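Local coordinates for protein carbonic anhydrase (Porphyridium purpureum, PDB 1DDZ) that probably catalyses the reversible hydration of carbon dioxide to hydrogencarbonate as a beta-class carbonic anhydrase, with two zinc sites in one chain, at residues D12-F17 with Q441-C446; I18-K23 with G479-A484; S111-A116 with T194-D199; V117-V122 with S397-I402. One frame throughout, in Å; residues are numbered along the deposited sequence.

Interaction 1: residues D12-F17 with Q441-C446; sequences DLEKKF and QMHNVC
Phe-17 reaches across from helix 12-25 and lays its ring along His-443 of helix 426-447 in an offset stack, the ring centroids 4.4 Å apart and the planes within 10° of parallel. Its CB starts the contact, 3.7 Å from His-443 ND1 and off-centre over the imidazole. CG comes next, above the imidazole plane near its rim. CD1 then passes His-443 CB, which sits squarely over the phenyl face, 3.9 Å from its centroid. At the far end CZ runs up against the backbone, 3.5 Å from His-443 CA. The edge of the ring is filled by Met-442 CB, 3.8 Å from Phe-17 CE1, and by the sulfur of Cys-446, 4.0 Å from Phe-17 CE2, a cysteine sulfur-aromatic contact made near the ring plane. With CG anti to the backbone N (chi1 -163°) the imidazole extends toward helix 12-25 alongside the phenyl, which comes the other way. Leu-13, one turn before Phe-17, uses both methyls: CD2 lies 3.7 Å from Cys-446 CB, while CD1 fits at the imidazole edge beside CD2 of His-443. The acid of Glu-14 turns elsewhere, to the backbone N of Ser-11 and, in a salt bridge, to Arg-410 of the second subunit. The two helix segments run nearly antiparallel (162°), their axes 10.9 Å apart. Val-481 of strand 476-481, an outermost strand of its sheet within this chain, packs against both Phe-17 and Cys-446, and helix 426-447 also packs Val-445 on strand 378-384.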
loop_
_atom_site.group_PDB
_atom_site.type_symbol
_atom_site.label_atom_id
_atom_site.label_comp_id
_atom_site.label_asym_id
_atom_site.label_seq_id
_atom_site.Cartn_x
_atom_site.Cartn_y
_atom_site.Cartn_z
ATOM N N ASP A 12 10.469 -0.098 27.019
ATOM C CA ASP A 12 11.895 -0.298 26.968
ATOM C C ASP A 12 12.459 0.090 25.617
ATOM O O ASP A 12 13.556 0.642 25.549
ATOM C CB ASP A 12 12.222 -1.745 27.263
ATOM C CG ASP A 12 11.872 -2.134 28.685
ATOM O OD1 ASP A 12 11.612 -1.228 29.516
ATOM O OD2 ASP A 12 11.862 -3.350 28.968
ATOM N N LEU A 13 11.712 -0.177 24.541
ATOM C CA LEU A 13 12.178 0.195 23.208
ATOM C C LEU A 13 12.347 1.710 23.164
ATOM O O LEU A 13 13.369 2.213 22.713
ATOM C CB LEU A 13 11.180 -0.214 22.134
ATOM C CG LEU A 13 11.711 -0.880 20.864
ATOM C CD1 LEU A 13 10.767 -0.553 19.736
ATOM C CD2 LEU A 13 13.100 -0.445 20.530
ATOM N N GLU A 14 11.324 2.425 23.617
ATOM C CA GLU A 14 11.334 3.890 23.655
ATOM C C GLU A 14 12.535 4.438 24.428
ATOM O O GLU A 14 13.228 5.337 23.955
ATOM C CB GLU A 14 10.015 4.415 24.250
ATOM C CG GLU A 14 8.958 4.789 23.188
ATOM C CD GLU A 14 7.499 4.500 23.585
ATOM O OE1 GLU A 14 6.653 4.446 22.658
ATOM O OE2 GLU A 14 7.195 4.335 24.793
ATOM N N LYS A 15 12.814 3.857 25.592
ATOM C CA LYS A 15 13.938 4.300 26.407
ATOM C C LYS A 15 15.218 4.062 25.642
ATOM O O LYS A 15 16.071 4.945 25.533
ATOM C CB LYS A 15 13.984 3.525 27.718
ATOM C CG LYS A 15 12.818 3.813 28.639
ATOM C CD LYS A 15 12.970 2.993 29.889
ATOM C CE LYS A 15 11.800 3.182 30.837
ATOM N NZ LYS A 15 11.933 2.196 31.953
ATOM N N LYS A 16 15.347 2.857 25.099
ATOM C CA LYS A 16 16.503 2.497 24.312
ATOM C C LYS A 16 16.775 3.519 23.206
ATOM O O LYS A 16 17.913 3.956 23.021
ATOM C CB LYS A 16 16.305 1.121 23.695
ATOM C CG LYS A 16 17.447 0.689 22.803
ATOM C CD LYS A 16 18.719 0.626 23.619
ATOM C CE LYS A 16 19.927 0.272 22.773
ATOM N NZ LYS A 16 21.090 -0.154 23.613
ATOM N N PHE A 17 15.752 3.938 22.478
ATOM C CA PHE A 17 16.025 4.888 21.421
ATOM C C PHE A 17 16.390 6.288 21.875
ATOM O O PHE A 17 17.240 6.910 21.255
ATOM C CB PHE A 17 14.990 4.836 20.299
ATOM C CG PHE A 17 15.282 3.761 19.279
ATOM C CD1 PHE A 17 15.997 4.058 18.126
ATOM C CD2 PHE A 17 14.958 2.438 19.532
ATOM C CE1 PHE A 17 16.389 3.055 17.247
ATOM C CE2 PHE A 17 15.343 1.431 18.660
ATOM C CZ PHE A 17 16.060 1.738 17.522
ATOM N N GLN A 441 14.112 4.959 11.432
ATOM C CA GLN A 441 13.724 3.756 10.675
ATOM C C GLN A 441 14.075 2.481 11.433
ATOM O O GLN A 441 13.328 1.515 11.389
ATOM C CB GLN A 441 14.306 3.760 9.260
ATOM C CG GLN A 441 13.928 5.000 8.452
ATOM C CD GLN A 441 12.470 5.382 8.595
ATOM O OE1 GLN A 441 11.588 4.566 8.376
ATOM N NE2 GLN A 441 12.211 6.628 8.959
ATOM N N MET A 442 15.184 2.497 12.171
ATOM C CA MET A 442 15.581 1.358 12.997
ATOM C C MET A 442 14.510 1.162 14.062
ATOM O O MET A 442 14.124 0.039 14.386
ATOM C CB MET A 442 16.844 1.662 13.761
ATOM C CG MET A 442 18.131 1.563 13.024
ATOM S SD MET A 442 19.366 2.267 14.164
ATOM C CE MET A 442 19.444 1.043 15.369
ATOM N N HIS A 443 14.091 2.273 14.663
ATOM C CA HIS A 443 13.071 2.244 15.691
ATOM C C HIS A 443 11.862 1.511 15.131
ATOM O O HIS A 443 11.410 0.548 15.739
ATOM C CB HIS A 443 12.689 3.661 16.119
ATOM C CG HIS A 443 11.958 3.724 17.430
ATOM N ND1 HIS A 443 11.890 4.870 18.196
ATOM C CD2 HIS A 443 11.245 2.788 18.100
ATOM C CE1 HIS A 443 11.165 4.643 19.273
ATOM N NE2 HIS A 443 10.758 3.388 19.240
ATOM N N ASN A 444 11.411 1.929 13.949
ATOM C CA ASN A 444 10.272 1.320 13.265
ATOM C C ASN A 444 10.437 -0.186 13.054
ATOM O O ASN A 444 9.509 -0.937 13.315
ATOM C CB ASN A 444 10.008 1.999 11.922
ATOM C CG ASN A 444 9.491 3.404 12.065
ATOM O OD1 ASN A 444 9.280 3.882 13.172
ATOM N ND2 ASN A 444 9.253 4.073 10.936
ATOM N N VAL A 445 11.602 -0.669 12.623
ATOM C CA VAL A 445 11.708 -2.120 12.454
ATOM C C VAL A 445 11.671 -2.827 13.798
ATOM O O VAL A 445 11.123 -3.910 13.899
ATOM C CB VAL A 445 12.889 -2.621 11.506
ATOM C CG1 VAL A 445 13.569 -1.494 10.802
ATOM C CG2 VAL A 445 13.858 -3.531 12.195
ATOM N N CYS A 446 12.199 -2.187 14.835
ATOM C CA CYS A 446 12.205 -2.762 16.180
ATOM C C CYS A 446 10.787 -2.859 16.734
ATOM O O CYS A 446 10.448 -3.796 17.472
ATOM C CB CYS A 446 13.052 -1.905 17.122
ATOM S SG CYS A 446 14.836 -2.036 16.830
#

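Interaction 2: residues I18-K23 with G479-A484; sequences IELEAK and GVVAKA
The N-terminal helix 12-25 packs here on strand 476-481, an outermost strand of the second five-stranded sheet within this chain, bringing the start of the chain against a strand close to its end. Leu-20 carries the contact, with one methyl for each of two places on the strand. Its CD1 meets CG2 of Val-481 at 3.8 Å and looks onto the carbonyl O of Val-480; its CD2 rests on the backbone of Gly-479, 4.0 Å from CA, where the strand has no side chain of its own. The leucine CG is anti to its own carbonyl carbon (chi1 -71°), which sends the branched end out from the helix to lie against the strand, CD2 at Gly-479 and CD1 farther along. Val-481 offers the branch that is likewise anti to the carbonyl carbon, CG2. The helix and strand segments run almost antiparallel, at 161° and 9.3 Å between axes. Lys-23 only skirts the strand, its NZ 4.4 Å from the N of Gly-479. That N is hydrogen-bonded to the carboxylate of Asp-477, and the strand is paired through Gly-479 and Val-481 with strand 462-468. With no hydrogen bond between the helix and strand segments, the contact rests on shape and on the burial of apolar groups.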
loop_
_atom_site.group_PDB
_atom_site.type_symbol
_atom_site.label_atom_id
_atom_site.label_comp_id
_atom_site.label_asym_id
_atom_site.label_seq_id
_atom_site.Cartn_x
_atom_site.Cartn_y
_atom_site.Cartn_z
ATOM N N ILE A 18 15.869 6.716 23.024
ATOM C CA ILE A 18 16.208 8.021 23.574
ATOM C C ILE A 18 17.713 7.986 23.858
ATOM O O ILE A 18 18.441 8.914 23.543
ATOM C CB ILE A 18 15.439 8.281 24.869
ATOM C CG1 ILE A 18 13.994 8.648 24.546
ATOM C CG2 ILE A 18 16.092 9.407 25.657
ATOM C CD1 ILE A 18 13.074 8.600 25.751
ATOM N N GLU A 19 18.180 6.855 24.362
ATOM C CA GLU A 19 19.591 6.639 24.659
ATOM C C GLU A 19 20.439 6.661 23.363
ATOM O O GLU A 19 21.505 7.267 23.319
ATOM C CB GLU A 19 19.712 5.282 25.328
ATOM C CG GLU A 19 20.873 5.086 26.241
ATOM C CD GLU A 19 20.652 3.875 27.145
ATOM O OE1 GLU A 19 21.486 2.939 27.111
ATOM O OE2 GLU A 19 19.637 3.851 27.881
ATOM N N LEU A 20 19.945 6.012 22.306
ATOM C CA LEU A 20 20.645 5.976 21.029
ATOM C C LEU A 20 20.683 7.363 20.378
ATOM O O LEU A 20 21.644 7.748 19.747
ATOM C CB LEU A 20 19.974 4.974 20.093
ATOM C CG LEU A 20 20.155 3.503 20.441
ATOM C CD1 LEU A 20 19.474 2.651 19.388
ATOM C CD2 LEU A 20 21.632 3.175 20.528
ATOM N N GLU A 21 19.628 8.126 20.538
ATOM C CA GLU A 21 19.601 9.455 19.962
ATOM C C GLU A 21 20.668 10.349 20.611
ATOM O O GLU A 21 21.363 11.104 19.922
ATOM C CB GLU A 21 18.223 10.082 20.127
ATOM C CG GLU A 21 18.153 11.407 19.455
ATOM C CD GLU A 21 16.840 12.080 19.680
ATOM O OE1 GLU A 21 16.866 13.282 20.032
ATOM O OE2 GLU A 21 15.784 11.418 19.506
ATOM N N ALA A 22 20.806 10.245 21.927
ATOM C CA ALA A 22 21.807 11.019 22.669
ATOM C C ALA A 22 23.209 10.657 22.173
ATOM O O ALA A 22 24.046 11.516 21.898
ATOM C CB ALA A 22 21.691 10.729 24.148
ATOM N N LYS A 23 23.438 9.367 21.987
ATOM C CA LYS A 23 24.729 8.903 21.503
ATOM C C LYS A 23 25.025 9.467 20.108
ATOM O O LYS A 23 26.144 9.894 19.824
ATOM C CB LYS A 23 24.774 7.368 21.522
ATOM C CG LYS A 23 26.019 6.767 20.903
ATOM C CD LYS A 23 26.039 5.242 21.019
ATOM C CE LYS A 23 26.969 4.626 19.969
ATOM N NZ LYS A 23 26.451 4.883 18.584
ATOM N N GLY A 479 23.684 3.061 15.706
ATOM C CA GLY A 479 23.117 2.386 16.851
ATOM C C GLY A 479 22.814 0.933 16.533
ATOM O O GLY A 479 22.769 0.537 15.368
ATOM N N VAL A 480 22.652 0.124 17.572
ATOM C CA VAL A 480 22.329 -1.278 17.406
ATOM C C VAL A 480 21.412 -1.630 18.569
ATOM O O VAL A 480 21.507 -1.005 19.625
ATOM C CB VAL A 480 23.590 -2.133 17.423
ATOM C CG1 VAL A 480 24.196 -2.149 18.795
ATOM C CG2 VAL A 480 23.273 -3.535 16.944
ATOM N N VAL A 481 20.439 -2.511 18.338
ATOM C CA VAL A 481 19.508 -2.933 19.386
ATOM C C VAL A 481 19.424 -4.439 19.296
ATOM O O VAL A 481 19.106 -4.996 18.238
ATOM C CB VAL A 481 18.083 -2.387 19.176
ATOM C CG1 VAL A 481 17.186 -2.834 20.321
ATOM C CG2 VAL A 481 18.065 -0.898 19.071
ATOM N N ALA A 482 19.738 -5.112 20.391
ATOM C CA ALA A 482 19.688 -6.569 20.427
ATOM C C ALA A 482 18.356 -7.089 20.931
ATOM O O ALA A 482 18.013 -8.230 20.690
ATOM C CB ALA A 482 20.808 -7.113 21.285
ATOM N N LYS A 483 17.653 -6.293 21.717
ATOM C CA LYS A 483 16.355 -6.705 22.224
ATOM C C LYS A 483 15.820 -5.599 23.105
ATOM O O LYS A 483 16.541 -5.068 23.936
ATOM C CB LYS A 483 16.470 -7.989 23.039
ATOM C CG LYS A 483 15.146 -8.689 23.278
ATOM C CD LYS A 483 15.334 -9.902 24.175
ATOM C CE LYS A 483 14.081 -10.759 24.211
ATOM N NZ LYS A 483 14.176 -11.855 25.224
ATOM N N ALA A 484 14.551 -5.272 22.921
ATOM C CA ALA A 484 13.905 -4.225 23.680
ATOM C C ALA A 484 12.390 -4.381 23.523
ATOM O O ALA A 484 11.834 -4.268 22.424
ATOM C CB ALA A 484 14.368 -2.854 23.183
#

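Interaction 3: residues S111-A116 with T194-D199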
loop_
_atom_site.group_PDB
_atom_site.type_symbol
_atom_site.label_atom_id
_atom_site.label_comp_id
_atom_site.label_asym_id
_atom_site.label_seq_id
_atom_site.Cartn_x
_atom_site.Cartn_y
_atom_site.Cartn_z
ATOM N N SER A 111 6.619 5.364 -5.886
ATOM C CA SER A 111 7.500 6.478 -5.516
ATOM C C SER A 111 8.938 6.312 -6.081
ATOM O O SER A 111 9.541 7.299 -6.515
ATOM C CB SER A 111 7.458 6.746 -3.999
ATOM O OG SER A 111 7.940 5.652 -3.232
ATOM N N VAL A 112 9.460 5.084 -6.151
ATOM C CA VAL A 112 10.778 4.858 -6.750
ATOM C C VAL A 112 10.699 5.131 -8.273
ATOM O O VAL A 112 11.581 5.767 -8.871
ATOM C CB VAL A 112 11.294 3.426 -6.504
ATOM C CG1 VAL A 112 12.469 3.121 -7.434
ATOM C CG2 VAL A 112 11.781 3.292 -5.094
ATOM N N LEU A 113 9.622 4.656 -8.897
ATOM C CA LEU A 113 9.362 4.871 -10.328
ATOM C C LEU A 113 9.289 6.381 -10.670
ATOM O O LEU A 113 9.954 6.846 -11.586
ATOM C CB LEU A 113 8.013 4.239 -10.712
ATOM C CG LEU A 113 7.794 3.527 -12.058
ATOM C CD1 LEU A 113 6.300 3.640 -12.470
ATOM C CD2 LEU A 113 8.703 4.036 -13.136
ATOM N N GLN A 114 8.435 7.115 -9.956
ATOM C CA GLN A 114 8.271 8.523 -10.196
ATOM C C GLN A 114 9.570 9.294 -9.958
ATOM O O GLN A 114 9.905 10.192 -10.726
ATOM C CB GLN A 114 7.131 9.092 -9.369
ATOM C CG GLN A 114 6.800 10.522 -9.804
ATOM C CD GLN A 114 5.499 11.026 -9.244
ATOM O OE1 GLN A 114 5.279 10.998 -8.040
ATOM N NE2 GLN A 114 4.627 11.504 -10.117
ATOM N N TYR A 115 10.314 8.926 -8.923
ATOM C CA TYR A 115 11.582 9.591 -8.640
ATOM C C TYR A 115 12.523 9.338 -9.827
ATOM O O TYR A 115 13.076 10.278 -10.395
ATOM C CB TYR A 115 12.201 9.049 -7.343
ATOM C CG TYR A 115 13.428 9.800 -6.895
ATOM C CD1 TYR A 115 13.314 10.990 -6.171
ATOM C CD2 TYR A 115 14.704 9.317 -7.177
ATOM C CE1 TYR A 115 14.446 11.686 -5.731
ATOM C CE2 TYR A 115 15.848 9.999 -6.748
ATOM C CZ TYR A 115 15.714 11.188 -6.022
ATOM O OH TYR A 115 16.832 11.877 -5.586
ATOM N N ALA A 116 12.658 8.077 -10.230
ATOM C CA ALA A 116 13.513 7.703 -11.356
ATOM C C ALA A 116 13.118 8.425 -12.648
ATOM O O ALA A 116 13.973 8.949 -13.366
ATOM C CB ALA A 116 13.465 6.176 -11.579
ATOM N N THR A 194 1.348 2.361 -15.388
ATOM C CA THR A 194 1.327 3.376 -14.325
ATOM C C THR A 194 1.034 4.749 -14.904
ATOM O O THR A 194 1.378 5.030 -16.066
ATOM C CB THR A 194 2.681 3.506 -13.586
ATOM O OG1 THR A 194 3.687 3.912 -14.518
ATOM C CG2 THR A 194 3.075 2.188 -12.900
ATOM N N SER A 195 0.464 5.628 -14.084
ATOM C CA SER A 195 0.171 6.996 -14.520
ATOM C C SER A 195 1.499 7.679 -14.912
ATOM O O SER A 195 1.592 8.409 -15.882
ATOM C CB SER A 195 -0.515 7.766 -13.383
ATOM O OG SER A 195 0.202 7.636 -12.162
ATOM N N ILE A 196 2.557 7.322 -14.193
ATOM C CA ILE A 196 3.898 7.862 -14.398
ATOM C C ILE A 196 4.427 7.588 -15.816
ATOM O O ILE A 196 4.796 8.513 -16.534
ATOM C CB ILE A 196 4.864 7.284 -13.332
ATOM C CG1 ILE A 196 4.367 7.663 -11.932
ATOM C CG2 ILE A 196 6.279 7.739 -13.596
ATOM C CD1 ILE A 196 4.742 6.686 -10.868
ATOM N N VAL A 197 4.440 6.319 -16.227
ATOM C CA VAL A 197 4.912 5.979 -17.560
ATOM C C VAL A 197 3.912 6.422 -18.649
ATOM O O VAL A 197 4.331 6.823 -19.744
ATOM C CB VAL A 197 5.253 4.504 -17.667
ATOM C CG1 VAL A 197 5.703 4.163 -19.073
ATOM C CG2 VAL A 197 6.344 4.156 -16.680
ATOM N N GLN A 198 2.610 6.396 -18.352
ATOM C CA GLN A 198 1.630 6.872 -19.333
ATOM C C GLN A 198 1.783 8.393 -19.550
ATOM O O GLN A 198 1.818 8.863 -20.681
ATOM C CB GLN A 198 0.193 6.522 -18.922
ATOM C CG GLN A 198 -0.145 5.040 -19.096
ATOM C CD GLN A 198 -0.081 4.562 -20.558
ATOM O OE1 GLN A 198 -0.870 4.981 -21.385
ATOM N NE2 GLN A 198 0.834 3.652 -20.857
ATOM N N ASP A 199 1.973 9.145 -18.474
ATOM C CA ASP A 199 2.160 10.587 -18.593
ATOM C C ASP A 199 3.434 10.906 -19.372
ATOM O O ASP A 199 3.421 11.679 -20.305
ATOM C CB ASP A 199 2.242 11.228 -17.206
ATOM C CG ASP A 199 0.922 11.266 -16.501
ATOM O OD1 ASP A 199 -0.136 11.222 -17.166
ATOM O OD2 ASP A 199 0.954 11.364 -15.262
#
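Leu-113 of helix 107-119 and Thr-194, at the N-cap position just before helix 195-202, meet tip to tip: CD1 of the leucine lies 3.3 Å from OG1 of the threonine and 3.6 Å from its CG2. Leu-113 holds an unusual chi1, between the staggered positions, and this brings CD1 against Ile-196 as well, whose CD1 is 3.8 Å away, and more loosely against Val-197 CG2. Thr-194 places OG1 between its backbone N and carbonyl carbon (chi1 62°). From there the hydroxyl oxygen accepts an almost straight bond from the N of Val-197, 3.0 Å long with an angle of 171° at the hydrogen, and caps the helix. Ile-196 points CG1 away from its own carbonyl carbon and extends CD1 across to Gln-114 CB at 3.7 Å, while its CG2 leans toward Gln-114 CA. Gln-114 has CG anti to its backbone N and an extended chain; CB takes the packing, while the amide reaches the loop before helix 402-405. The two helix segments run roughly parallel, 25° apart. Leu-113 also packs on strand 69-74, and Ser-195 is hydrogen-bonded to Asn-150 of the second subunit. Chemically the interface is largely hydrocarbon, with the threonine hydroxyl turned against a leucine methyl. That hydroxyl is satisfied by Val-197 N and Val-191 O, the glutamine OE1 by the N of both Leu-401 and Ile-402, and no hydrogen bond crosses between the segments.

Interaction 4: residues V117-V122 with S397-I402; sequences VQYLKV and SRLGLI
Apolar packing joins residues 118-119 of helix 107-119 to the loop leading into helix 402-405, and Leu-399 is at its middle. Its CD1 touches CB of Gln-118 at 3.6 Å and, equally near at 3.6 Å, CE1 of Tyr-119, reaching the phenol ring obliquely. With CG anti to its carbonyl carbon (chi1 -56°), Leu-399 extends CD1 to both, and its side chain and that of Tyr-119 pass in opposite directions. Ile-402 supplies a further hydrocarbon contact: CG2, set between its backbone N and carbonyl carbon, comes up to the ring edge 3.6 Å from Tyr-119 CE1. The same ring has a stacking partner on its own helix, Tyr-115.

The polar contacts converge on Asp-403, just beyond the loop. One carboxylate oxygen, OD1, is hydrogen-bonded to the hydroxyl of Tyr-119; the other, OD2, is hydrogen-bonded to Ser-397 OG and to the backbone N of Leu-399.

This links the two carbonic anhydrase units of one chain, close to the zinc site of the second: the side chain of Tyr-119 is about 8 Å from that of Asp-330, a zinc ligand. Three hydrogen bonds to one carboxylate fix its rotation and tie tyrosine and loop together, and they would be expected to favour its charged form.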
loop_
_atom_site.group_PDB
_atom_site.type_symbol
_atom_site.label_atom_id
_atom_site.label_comp_id
_atom_site.label_asym_id
_atom_site.label_seq_id
_atom_site.Cartn_x
_atom_site.Cartn_y
_atom_site.Cartn_z
ATOM N N VAL A 117 11.821 8.478 -12.934
ATOM C CA VAL A 117 11.330 9.118 -14.157
ATOM C C VAL A 117 11.285 10.653 -14.146
ATOM O O VAL A 117 11.747 11.290 -15.089
ATOM C CB VAL A 117 9.939 8.538 -14.555
ATOM C CG1 VAL A 117 9.382 9.257 -15.791
ATOM C CG2 VAL A 117 10.062 7.015 -14.816
ATOM N N GLN A 118 10.712 11.244 -13.108
ATOM C CA GLN A 118 10.615 12.696 -13.029
ATOM C C GLN A 118 11.840 13.370 -12.425
ATOM O O GLN A 118 12.268 14.403 -12.911
ATOM C CB GLN A 118 9.367 13.142 -12.256
ATOM C CG GLN A 118 8.082 13.318 -13.074
ATOM C CD GLN A 118 7.143 12.134 -12.904
ATOM O OE1 GLN A 118 7.597 11.010 -12.702
ATOM N NE2 GLN A 118 5.841 12.381 -12.921
ATOM N N TYR A 119 12.367 12.847 -11.326
ATOM C CA TYR A 119 13.532 13.477 -10.730
ATOM C C TYR A 119 14.797 13.145 -11.530
ATOM O O TYR A 119 15.462 14.030 -12.045
ATOM C CB TYR A 119 13.710 13.043 -9.269
ATOM C CG TYR A 119 12.873 13.792 -8.231
ATOM C CD1 TYR A 119 11.543 13.447 -7.978
ATOM C CD2 TYR A 119 13.417 14.855 -7.499
ATOM C CE1 TYR A 119 10.769 14.151 -7.018
ATOM C CE2 TYR A 119 12.644 15.577 -6.526
ATOM C CZ TYR A 119 11.309 15.217 -6.300
ATOM O OH TYR A 119 10.426 15.913 -5.468
ATOM N N LEU A 120 15.100 11.861 -11.683
ATOM C CA LEU A 120 16.311 11.440 -12.385
ATOM C C LEU A 120 16.268 11.437 -13.909
ATOM O O LEU A 120 17.307 11.389 -14.557
ATOM C CB LEU A 120 16.765 10.069 -11.874
ATOM C CG LEU A 120 17.005 10.015 -10.362
ATOM C CD1 LEU A 120 17.527 8.663 -9.942
ATOM C CD2 LEU A 120 18.005 11.095 -9.984
ATOM N N LYS A 121 15.081 11.505 -14.495
ATOM C CA LYS A 121 14.985 11.477 -15.949
ATOM C C LYS A 121 15.665 10.219 -16.491
ATOM O O LYS A 121 16.438 10.257 -17.440
ATOM C CB LYS A 121 15.584 12.747 -16.556
ATOM C CG LYS A 121 14.842 14.018 -16.150
ATOM C CD LYS A 121 13.387 13.840 -16.478
ATOM C CE LYS A 121 12.547 15.036 -16.090
ATOM N NZ LYS A 121 11.128 14.789 -16.518
ATOM N N VAL A 122 15.352 9.096 -15.857
ATOM C CA VAL A 122 15.884 7.793 -16.237
ATOM C C VAL A 122 15.383 7.467 -17.661
ATOM O O VAL A 122 14.249 7.770 -17.993
ATOM C CB VAL A 122 15.421 6.746 -15.178
ATOM C CG1 VAL A 122 14.275 5.928 -15.662
ATOM C CG2 VAL A 122 16.559 5.927 -14.718
ATOM N N SER A 397 8.497 20.108 -4.530
ATOM C CA SER A 397 7.864 19.308 -5.586
ATOM C C SER A 397 6.486 18.760 -5.197
ATOM O O SER A 397 6.278 18.311 -4.077
ATOM C CB SER A 397 8.817 18.176 -6.006
ATOM O OG SER A 397 8.290 17.406 -7.068
ATOM N N ARG A 398 5.539 18.757 -6.124
ATOM C CA ARG A 398 4.194 18.258 -5.794
ATOM C C ARG A 398 3.778 16.948 -6.494
ATOM O O ARG A 398 2.604 16.744 -6.790
ATOM C CB ARG A 398 3.158 19.350 -6.058
ATOM C CG ARG A 398 3.399 20.616 -5.275
ATOM C CD ARG A 398 3.118 20.412 -3.810
ATOM N NE ARG A 398 3.459 21.592 -3.023
ATOM C CZ ARG A 398 2.859 22.771 -3.147
ATOM N NH1 ARG A 398 1.872 22.928 -4.026
ATOM N NH2 ARG A 398 3.255 23.801 -2.401
ATOM N N LEU A 399 4.748 16.090 -6.789
ATOM C CA LEU A 399 4.488 14.819 -7.443
ATOM C C LEU A 399 3.704 13.876 -6.529
ATOM O O LEU A 399 4.185 13.463 -5.461
ATOM C CB LEU A 399 5.801 14.180 -7.910
ATOM C CG LEU A 399 6.617 15.096 -8.829
ATOM C CD1 LEU A 399 7.948 14.469 -9.254
ATOM C CD2 LEU A 399 5.766 15.474 -10.022
ATOM N N GLY A 400 2.518 13.503 -7.004
ATOM C CA GLY A 400 1.591 12.657 -6.274
ATOM C C GLY A 400 2.092 11.413 -5.585
ATOM O O GLY A 400 1.605 11.070 -4.510
ATOM N N LEU A 401 3.057 10.722 -6.167
ATOM C CA LEU A 401 3.522 9.510 -5.521
ATOM C C LEU A 401 4.804 9.681 -4.724
ATOM O O LEU A 401 4.848 9.344 -3.542
ATOM C CB LEU A 401 3.607 8.369 -6.546
ATOM C CG LEU A 401 2.207 8.292 -7.177
ATOM C CD1 LEU A 401 2.269 8.280 -8.669
ATOM C CD2 LEU A 401 1.401 7.155 -6.643
ATOM N N ILE A 402 5.827 10.259 -5.340
ATOM C CA ILE A 402 7.089 10.423 -4.659
ATOM C C ILE A 402 7.023 11.446 -3.532
ATOM O O ILE A 402 7.486 11.168 -2.427
ATOM C CB ILE A 402 8.234 10.746 -5.645
ATOM C CG1 ILE A 402 9.555 10.859 -4.896
ATOM C CG2 ILE A 402 7.959 12.025 -6.427
ATOM C CD1 ILE A 402 9.994 9.612 -4.251
#

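In the fold
The four contacts form two pairs. Interactions 1 and 2, centres 7 Å apart, share helix 12-25, and Val-481 joins them: its CG2 lies 3.6 Å from Phe-17 CE2. Interactions 3 and 4, also with centres 7 Å apart, share helix 107-119, and Gln-114 passes from one to the other, its OE1 2.9 Å from the N of Ile-402. The pairs stand apart, with centres 31 to 37 Å from each other, and interactions 3 and 4 are nested within the long loops closed by 1 and 2. Interaction 4 approaches a metal site, the Ile-402 side chain about 10 Å from a zinc ion; the second subunit touches interactions 1, 3 and 4.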